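Local structure of putative esterase (Sulfolobus solfataricus P2, 2RAU) at residues S245-V248 with P254-Y257; A299-S302 with G306-I309; K325-L330 with E339-S344. The protein is probably a lipase or esterase of the alpha/beta-hydrolase fold, which would cleave ester bonds, and it binds calcium. One frame throughout, in Å; residues are numbered along the deposited sequence. Where two conformers were deposited one is given.

Along the chain the three contacts follow one another in series, contact 1 first, then contact 2, then contact 3. Contact 1 lies at the surface, where helix 238-248 meets the loop that follows it. Contacts 2 and 3 lie deeper, at one end of the mixed sheet. Both pack against strand 320-324; contact 3 includes part of helix 338-353, which Phe300 of contact 2 touches. Their centres are about 11 Å apart. Contact 1 is about 16 Å from contact 2 and about 14 Å from contact 3, centre to centre. The hydroxyl of Tyr257 of contact 1 probably hydrogen-bonds to Lys340 and Asp341 of contact 3. Contacts 2 and 3 touch through Ser302 and Phe300, close to the probable catalytic residues Asp177 and His329.

Contact 1 of 3, residues S245-V248 with P254-Y257; sequences SLYV and PYDY
Tyr247 meets Tyr255 and Pro254 in a helix-to-loop contact at the surface of this alpha/beta-hydrolase chain. Tyr247 sits near the end of helix 238-248, and its partners lie in the loop that leads on to helix 262-270. The Tyr247 side chain leaves the helix with CG anti to the backbone N (chi1 178°), which carries the ring out to the loop. CB of Tyr247 is 3.9 Å from Pro254 CD. At the next atom, Tyr247 CG lies 3.6 Å from Tyr255 CE2. Farther along the ring, Tyr247 CD1 approaches Pro254 CD at 3.7 Å, and Tyr247 CE1 is 3.8 Å from Tyr255 CD2. Near the tip, Tyr247 CZ still has Tyr255 CD2 at 4.0 Å. The two rings form a T-shaped stack: the CD2-CE2 edge of Tyr255 stands over one face of Tyr247. Their centroids are 4.9 Å apart and their planes are at 76°. Asp244, one turn back on the same helix, accepts the hydroxyl of Tyr255 and so helps to fix that ring. Replacing Tyr247 with an alanine would probably leave the edge of Tyr255 without its aromatic partner and open a gap beside Pro254. Pro254 also packs on its neighbour, with its CB 3.8 Å above the centre of the Tyr255 ring.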
loop_
_atom_site.group_PDB
_atom_site.type_symbol
_atom_site.label_atom_id
_atom_site.label_comp_id
_atom_site.label_asym_id
_atom_site.label_seq_id
_atom_site.Cartn_x
_atom_site.Cartn_y
_atom_site.Cartn_z
ATOM N N SER A 245 17.381 -9.677 6.759
ATOM C CA SER A 245 16.494 -8.972 7.697
ATOM C C SER A 245 15.042 -9.035 7.208
ATOM O O SER A 245 14.123 -9.156 8.026
ATOM C CB SER A 245 16.918 -7.517 7.951
ATOM O OG SER A 245 16.664 -6.670 6.851
ATOM N N LEU A 246 14.844 -8.974 5.885
ATOM C CA LEU A 246 13.517 -9.166 5.301
ATOM C C LEU A 246 13.008 -10.605 5.469
ATOM O O LEU A 246 11.848 -10.834 5.703
ATOM C CB LEU A 246 13.519 -8.779 3.812
ATOM C CG LEU A 246 13.798 -7.268 3.570
ATOM C CD1 LEU A 246 13.939 -6.936 2.075
ATOM C CD2 LEU A 246 12.773 -6.344 4.259
ATOM N N TYR A 247 13.897 -11.580 5.335
ATOM C CA TYR A 247 13.529 -12.960 5.521
ATOM C C TYR A 247 13.053 -13.242 6.920
ATOM O O TYR A 247 12.037 -13.908 7.113
ATOM C CB TYR A 247 14.716 -13.841 5.202
ATOM C CG TYR A 247 14.491 -15.321 5.390
ATOM C CD1 TYR A 247 13.705 -16.062 4.497
ATOM C CD2 TYR A 247 15.109 -15.992 6.426
ATOM C CE1 TYR A 247 13.566 -17.383 4.655
ATOM C CE2 TYR A 247 14.964 -17.285 6.588
ATOM C CZ TYR A 247 14.169 -17.988 5.709
ATOM O OH TYR A 247 14.050 -19.326 5.884
ATOM N N VAL A 248 13.817 -12.757 7.892
ATOM C CA VAL A 248 13.560 -13.032 9.301
ATOM C C VAL A 248 12.199 -12.464 9.748
ATOM O O VAL A 248 11.553 -13.071 10.552
ATOM C CB VAL A 248 14.742 -12.509 10.135
ATOM C CG1 VAL A 248 14.389 -12.293 11.541
ATOM C CG2 VAL A 248 15.899 -13.491 10.013
ATOM N N PRO A 254 14.357 -14.885 0.008
ATOM C CA PRO A 254 15.466 -14.824 -0.892
ATOM C C PRO A 254 16.068 -16.153 -1.287
ATOM O O PRO A 254 16.921 -16.161 -2.178
ATOM C CB PRO A 254 16.509 -14.037 -0.092
ATOM C CG PRO A 254 15.750 -13.382 1.072
ATOM C CD PRO A 254 14.718 -14.382 1.345
ATOM N N TYR A 255 15.687 -17.250 -0.620
ATOM C CA TYR A 255 16.445 -18.518 -0.703
ATOM C C TYR A 255 15.789 -19.626 -1.493
ATOM O O TYR A 255 16.447 -20.638 -1.799
ATOM C CB TYR A 255 16.805 -19.014 0.725
ATOM C CG TYR A 255 17.399 -17.884 1.546
ATOM C CD1 TYR A 255 18.558 -17.239 1.117
ATOM C CD2 TYR A 255 16.786 -17.417 2.714
ATOM C CE1 TYR A 255 19.076 -16.218 1.786
ATOM C CE2 TYR A 255 17.344 -16.367 3.419
ATOM C CZ TYR A 255 18.480 -15.773 2.939
ATOM O OH TYR A 255 19.066 -14.705 3.593
ATOM N N ASP A 256 14.504 -19.434 -1.789
ATOM C CA ASP A 256 13.740 -20.394 -2.533
ATOM C C ASP A 256 12.574 -19.637 -3.138
ATOM O O ASP A 256 12.378 -18.476 -2.845
ATOM C CB ASP A 256 13.272 -21.516 -1.620
ATOM C CG ASP A 256 12.923 -22.784 -2.369
ATOM O OD1 ASP A 256 12.862 -22.792 -3.626
ATOM O OD2 ASP A 256 12.700 -23.789 -1.687
ATOM N N TYR A 257 11.794 -20.322 -3.980
ATOM C CA TYR A 257 10.664 -19.731 -4.664
ATOM C C TYR A 257 9.785 -18.938 -3.673
ATOM O O TYR A 257 9.376 -19.449 -2.643
ATOM C CB TYR A 257 9.870 -20.826 -5.340
ATOM C CG TYR A 257 8.790 -20.319 -6.249
ATOM C CD1 TYR A 257 7.522 -20.028 -5.762
ATOM C CD2 TYR A 257 9.039 -20.105 -7.594
ATOM C CE1 TYR A 257 6.540 -19.513 -6.589
ATOM C CE2 TYR A 257 8.060 -19.618 -8.426
ATOM C CZ TYR A 257 6.809 -19.304 -7.919
ATOM O OH TYR A 257 5.808 -18.842 -8.776
#

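Contact 2 of 3, residues A299-S302 with G306-I309; sequences AFVS and GIQI
The turn from strand 297-302 into the short helix 306-309 belongs to a beta-alpha-beta unit that is completed by strand 320-324. Ser302 ends the strand and meets the start of the helix through two hydrogen bonds. Ile307 N donates to Ser302 O at 3.0 Å. Ile307 N lies nearly in line with the C=O bond of Ser302, with a C=O...N angle of 162°. The side chain takes the second bond: Gly306 N donates to Ser302 OG at 2.8 Å. The hydroxyl gets there because OG lies between the backbone N and the carbonyl carbon (chi1 59°). Backbone and side chain of one serine thus hold two successive amides at the first turn of the helix. Within that weakly bonded turn, Ile309 N donates to Gly306 O at 3.1 Å. Apolar contact is added by the preceding residue. Val301 points toward the helix, and in the conformer given, Val301 CG1 lies 3.8 Å from Ile307 CG2, the two side chains crossing at about a right angle.

Ser302 OG is also hydrogen-bonded to Asp177, the probable acid of a Ser-His-Asp triad with Ser152 and His329. The serine would therefore help to position that carboxylate from the second shell. Strand 297-302 runs parallel between strands 170-176 and 320-324. Both Val301 and Ile307 touch Leu323 of strand 320-324, while Phe300 packs on Val345 and Val346 of helix 338-353.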
loop_
_atom_site.group_PDB
_atom_site.type_symbol
_atom_site.label_atom_id
_atom_site.label_comp_id
_atom_site.label_asym_id
_atom_site.label_seq_id
_atom_site.Cartn_x
_atom_site.Cartn_y
_atom_site.Cartn_z
ATOM N N ALA A 299 -9.008 -12.938 -1.782
ATOM C CA ALA A 299 -8.011 -12.638 -0.758
ATOM C C ALA A 299 -6.793 -13.488 -0.994
ATOM O O ALA A 299 -6.894 -14.697 -1.118
ATOM C CB ALA A 299 -8.577 -12.876 0.656
ATOM N N PHE A 300 -5.648 -12.839 -1.123
ATOM C CA PHE A 300 -4.365 -13.531 -1.249
ATOM C C PHE A 300 -3.629 -13.493 0.098
ATOM O O PHE A 300 -3.567 -12.450 0.737
ATOM C CB PHE A 300 -3.490 -12.881 -2.312
ATOM C CG PHE A 300 -4.041 -12.985 -3.705
ATOM C CD1 PHE A 300 -5.043 -12.127 -4.130
ATOM C CD2 PHE A 300 -3.528 -13.908 -4.610
ATOM C CE1 PHE A 300 -5.534 -12.208 -5.406
ATOM C CE2 PHE A 300 -4.008 -13.982 -5.898
ATOM C CZ PHE A 300 -4.994 -13.123 -6.303
ATOM N N VAL A 301 -3.074 -14.630 0.514
ATOM C CA VAL A 301 -2.373 -14.704 1.803
ATOM C C VAL A 301 -0.995 -15.378 1.649
ATOM O O VAL A 301 -0.888 -16.497 1.173
ATOM C CB VAL A 301 -3.280 -15.348 2.911
ATOM C CG1 VAL A 301 -3.522 -16.848 2.662
ATOM C CG2 VAL A 301 -2.701 -15.102 4.282
ATOM N N SER A 302 0.055 -14.649 2.022
ATOM C CA SER A 302 1.434 -15.125 1.941
ATOM C C SER A 302 1.673 -16.272 2.963
ATOM O O SER A 302 1.271 -16.181 4.122
ATOM C CB SER A 302 2.438 -13.980 2.158
ATOM O OG SER A 302 2.311 -13.321 3.411
ATOM N N GLY A 306 1.377 -13.867 6.026
ATOM C CA GLY A 306 -0.071 -13.647 6.124
ATOM C C GLY A 306 -0.891 -14.744 6.778
ATOM O O GLY A 306 -1.842 -14.444 7.493
ATOM N N ILE A 307 -0.565 -16.011 6.518
ATOM C CA ILE A 307 -1.344 -17.097 7.112
ATOM C C ILE A 307 -1.232 -17.055 8.620
ATOM O O ILE A 307 -2.158 -17.393 9.312
ATOM C CB ILE A 307 -0.976 -18.526 6.606
ATOM C CG1 ILE A 307 0.484 -18.845 6.870
ATOM C CG2 ILE A 307 -1.316 -18.713 5.152
ATOM C CD1 ILE A 307 0.871 -20.318 6.598
ATOM N N GLN A 308 -0.097 -16.609 9.120
ATOM C CA GLN A 308 0.150 -16.562 10.554
ATOM C C GLN A 308 -0.663 -15.435 11.236
ATOM O O GLN A 308 -1.061 -15.542 12.384
ATOM C CB GLN A 308 1.665 -16.318 10.827
ATOM C CG GLN A 308 2.714 -17.161 10.005
ATOM C CD GLN A 308 4.189 -16.775 10.326
ATOM N N ILE A 309 -0.912 -14.368 10.497
ATOM C CA ILE A 309 -1.417 -13.133 11.051
ATOM C C ILE A 309 -2.877 -12.812 10.678
ATOM O O ILE A 309 -3.620 -12.273 11.495
ATOM C CB ILE A 309 -0.521 -11.988 10.542
ATOM C CG1 ILE A 309 -0.823 -10.671 11.219
ATOM C CG2 ILE A 309 -0.738 -11.734 9.080
ATOM C CD1 ILE A 309 -0.386 -9.525 10.375
#

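Contact 3 of 3, residues K325-L330 with E339-S344; sequences KGYGHL and EKDVNS
A single hydrogen bond joins Tyr327 to Asp341 across this buried contact. Tyr327 OH donates to Asp341 OD2 at 2.5 Å, a short separation. OD2 lies near the ring plane, at the hydroxyl edge, and uses its anti lone pair, on the side away from OD1. The carboxylate is turned 64° from the ring. Asp341 CG stands anti to its own carbonyl carbon (chi1 -60°), which brings OD2 to the tyrosine. The same OD2 is also hydrogen-bonded to Tyr257, so two tyrosine hydroxyls share one oxygen.

The other oxygen takes part in a salt bridge. Lys340 NZ lies 2.8 Å from Asp341 OD1 and approaches on its syn lone pair. Lys340 NZ is also hydrogen-bonded to the hydroxyl of Tyr257. Both oxygens of the carboxylate therefore have partners, and the lysine beside it would probably help to keep the aspartate charged.

Strand 320-324 leads into this loop and helix 338-353 follows it. In an alpha/beta-hydrolase the histidine of the triad sits on such a loop, and His329 here is hydrogen-bonded to Ser152 and Asp177, consistent with that role.

Apolar contact is slight: Tyr327 CE2 is 4.3 Å from Val342 CG2. The helix makes a wider pi-type turn at 339-343. There Glu339 O accepts two donors of Ser344, the backbone N at 2.9 Å and the side-chain OG at 3.0 Å.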
loop_
_atom_site.group_PDB
_atom_site.type_symbol
_atom_site.label_atom_id
_atom_site.label_comp_id
_atom_site.label_asym_id
_atom_site.label_seq_id
_atom_site.Cartn_x
_atom_site.Cartn_y
_atom_site.Cartn_z
ATOM N N LYS A 325 2.271 -20.001 -1.758
ATOM C CA LYS A 325 3.282 -20.842 -1.175
ATOM C C LYS A 325 4.672 -20.257 -1.411
ATOM O O LYS A 325 5.026 -19.856 -2.536
ATOM C CB LYS A 325 3.130 -22.278 -1.702
ATOM C CG LYS A 325 1.878 -23.040 -1.165
ATOM N N GLY A 326 5.439 -20.201 -0.320
ATOM C CA GLY A 326 6.804 -19.683 -0.296
ATOM C C GLY A 326 6.952 -18.184 -0.125
ATOM O O GLY A 326 8.045 -17.688 0.099
ATOM N N TYR A 327 5.843 -17.461 -0.235
ATOM C CA TYR A 327 5.894 -16.016 -0.285
ATOM C C TYR A 327 6.086 -15.371 1.058
ATOM O O TYR A 327 5.391 -15.718 2.023
ATOM C CB TYR A 327 4.574 -15.462 -0.864
ATOM C CG TYR A 327 4.533 -15.379 -2.363
ATOM C CD1 TYR A 327 4.776 -16.502 -3.146
ATOM C CD2 TYR A 327 4.201 -14.194 -3.004
ATOM C CE1 TYR A 327 4.722 -16.445 -4.545
ATOM C CE2 TYR A 327 4.141 -14.124 -4.417
ATOM C CZ TYR A 327 4.426 -15.249 -5.173
ATOM O OH TYR A 327 4.432 -15.180 -6.539
ATOM N N GLY A 328 6.995 -14.415 1.090
ATOM C CA GLY A 328 6.973 -13.423 2.136
ATOM C C GLY A 328 5.987 -12.325 1.753
ATOM O O GLY A 328 5.466 -12.287 0.636
ATOM N N HIS A 329 5.760 -11.409 2.684
ATOM C CA HIS A 329 4.800 -10.325 2.520
ATOM C C HIS A 329 5.016 -9.510 1.265
ATOM O O HIS A 329 4.093 -9.309 0.441
ATOM C CB HIS A 329 4.862 -9.439 3.777
ATOM C CG HIS A 329 3.760 -8.431 3.883
ATOM N ND1 HIS A 329 2.430 -8.744 3.679
ATOM C CD2 HIS A 329 3.788 -7.129 4.262
ATOM C CE1 HIS A 329 1.692 -7.669 3.902
ATOM N NE2 HIS A 329 2.490 -6.677 4.253
ATOM N N LEU A 330 6.241 -9.020 1.095
ATOM C CA LEU A 330 6.527 -8.150 -0.023
ATOM C C LEU A 330 6.551 -8.832 -1.361
ATOM O O LEU A 330 6.443 -8.138 -2.369
ATOM C CB LEU A 330 7.791 -7.358 0.209
ATOM C CG LEU A 330 7.843 -6.424 1.448
ATOM C CD1 LEU A 330 9.221 -5.763 1.554
ATOM C CD2 LEU A 330 6.762 -5.375 1.380
ATOM N N GLU A 339 3.593 -12.035 -11.264
ATOM C CA GLU A 339 2.770 -11.951 -12.431
ATOM C C GLU A 339 1.875 -13.166 -12.513
ATOM O O GLU A 339 0.659 -13.014 -12.612
ATOM C CB GLU A 339 3.591 -11.811 -13.712
ATOM C CG GLU A 339 2.705 -11.557 -14.942
ATOM C CD GLU A 339 3.445 -11.520 -16.278
ATOM O OE1 GLU A 339 4.690 -11.710 -16.333
ATOM O OE2 GLU A 339 2.754 -11.320 -17.296
ATOM N N LYS A 340 2.464 -14.359 -12.472
ATOM C CA LYS A 340 1.715 -15.603 -12.544
ATOM C C LYS A 340 0.832 -15.845 -11.330
ATOM O O LYS A 340 -0.311 -16.252 -11.476
ATOM C CB LYS A 340 2.680 -16.806 -12.683
ATOM C CG LYS A 340 2.032 -18.183 -12.484
ATOM C CD LYS A 340 3.031 -19.349 -12.733
ATOM C CE LYS A 340 4.199 -19.469 -11.658
ATOM N NZ LYS A 340 3.940 -20.232 -10.365
ATOM N N ASP A 341 1.382 -15.632 -10.140
ATOM C CA ASP A 341 0.739 -16.060 -8.904
ATOM C C ASP A 341 -0.254 -15.078 -8.333
ATOM O O ASP A 341 -1.131 -15.500 -7.580
ATOM C CB ASP A 341 1.775 -16.318 -7.808
ATOM C CG ASP A 341 2.784 -17.423 -8.178
ATOM O OD1 ASP A 341 2.425 -18.340 -8.937
ATOM O OD2 ASP A 341 3.931 -17.379 -7.703
ATOM N N VAL A 342 -0.075 -13.788 -8.623
ATOM C CA VAL A 342 -0.976 -12.732 -8.100
ATOM C C VAL A 342 -1.675 -11.936 -9.206
ATOM O O VAL A 342 -2.880 -11.953 -9.339
ATOM C CB VAL A 342 -0.242 -11.782 -7.117
ATOM C CG1 VAL A 342 -1.177 -10.691 -6.568
ATOM C CG2 VAL A 342 0.421 -12.565 -5.976
ATOM N N ASN A 343 -0.894 -11.264 -10.036
ATOM C CA ASN A 343 -1.450 -10.269 -10.951
ATOM C C ASN A 343 -2.396 -10.824 -11.997
ATOM O O ASN A 343 -3.523 -10.297 -12.137
ATOM C CB ASN A 343 -0.317 -9.377 -11.546
ATOM C CG ASN A 343 0.472 -8.635 -10.486
ATOM O OD1 ASN A 343 0.006 -8.463 -9.353
ATOM N ND2 ASN A 343 1.693 -8.232 -10.832
ATOM N N SER A 344 -1.989 -11.899 -12.694
ATOM C CA SER A 344 -2.861 -12.582 -13.647
ATOM C C SER A 344 -4.073 -13.212 -12.979
ATOM O O SER A 344 -5.105 -13.330 -13.604
ATOM C CB SER A 344 -2.096 -13.649 -14.409
ATOM O OG SER A 344 -1.613 -14.666 -13.519
#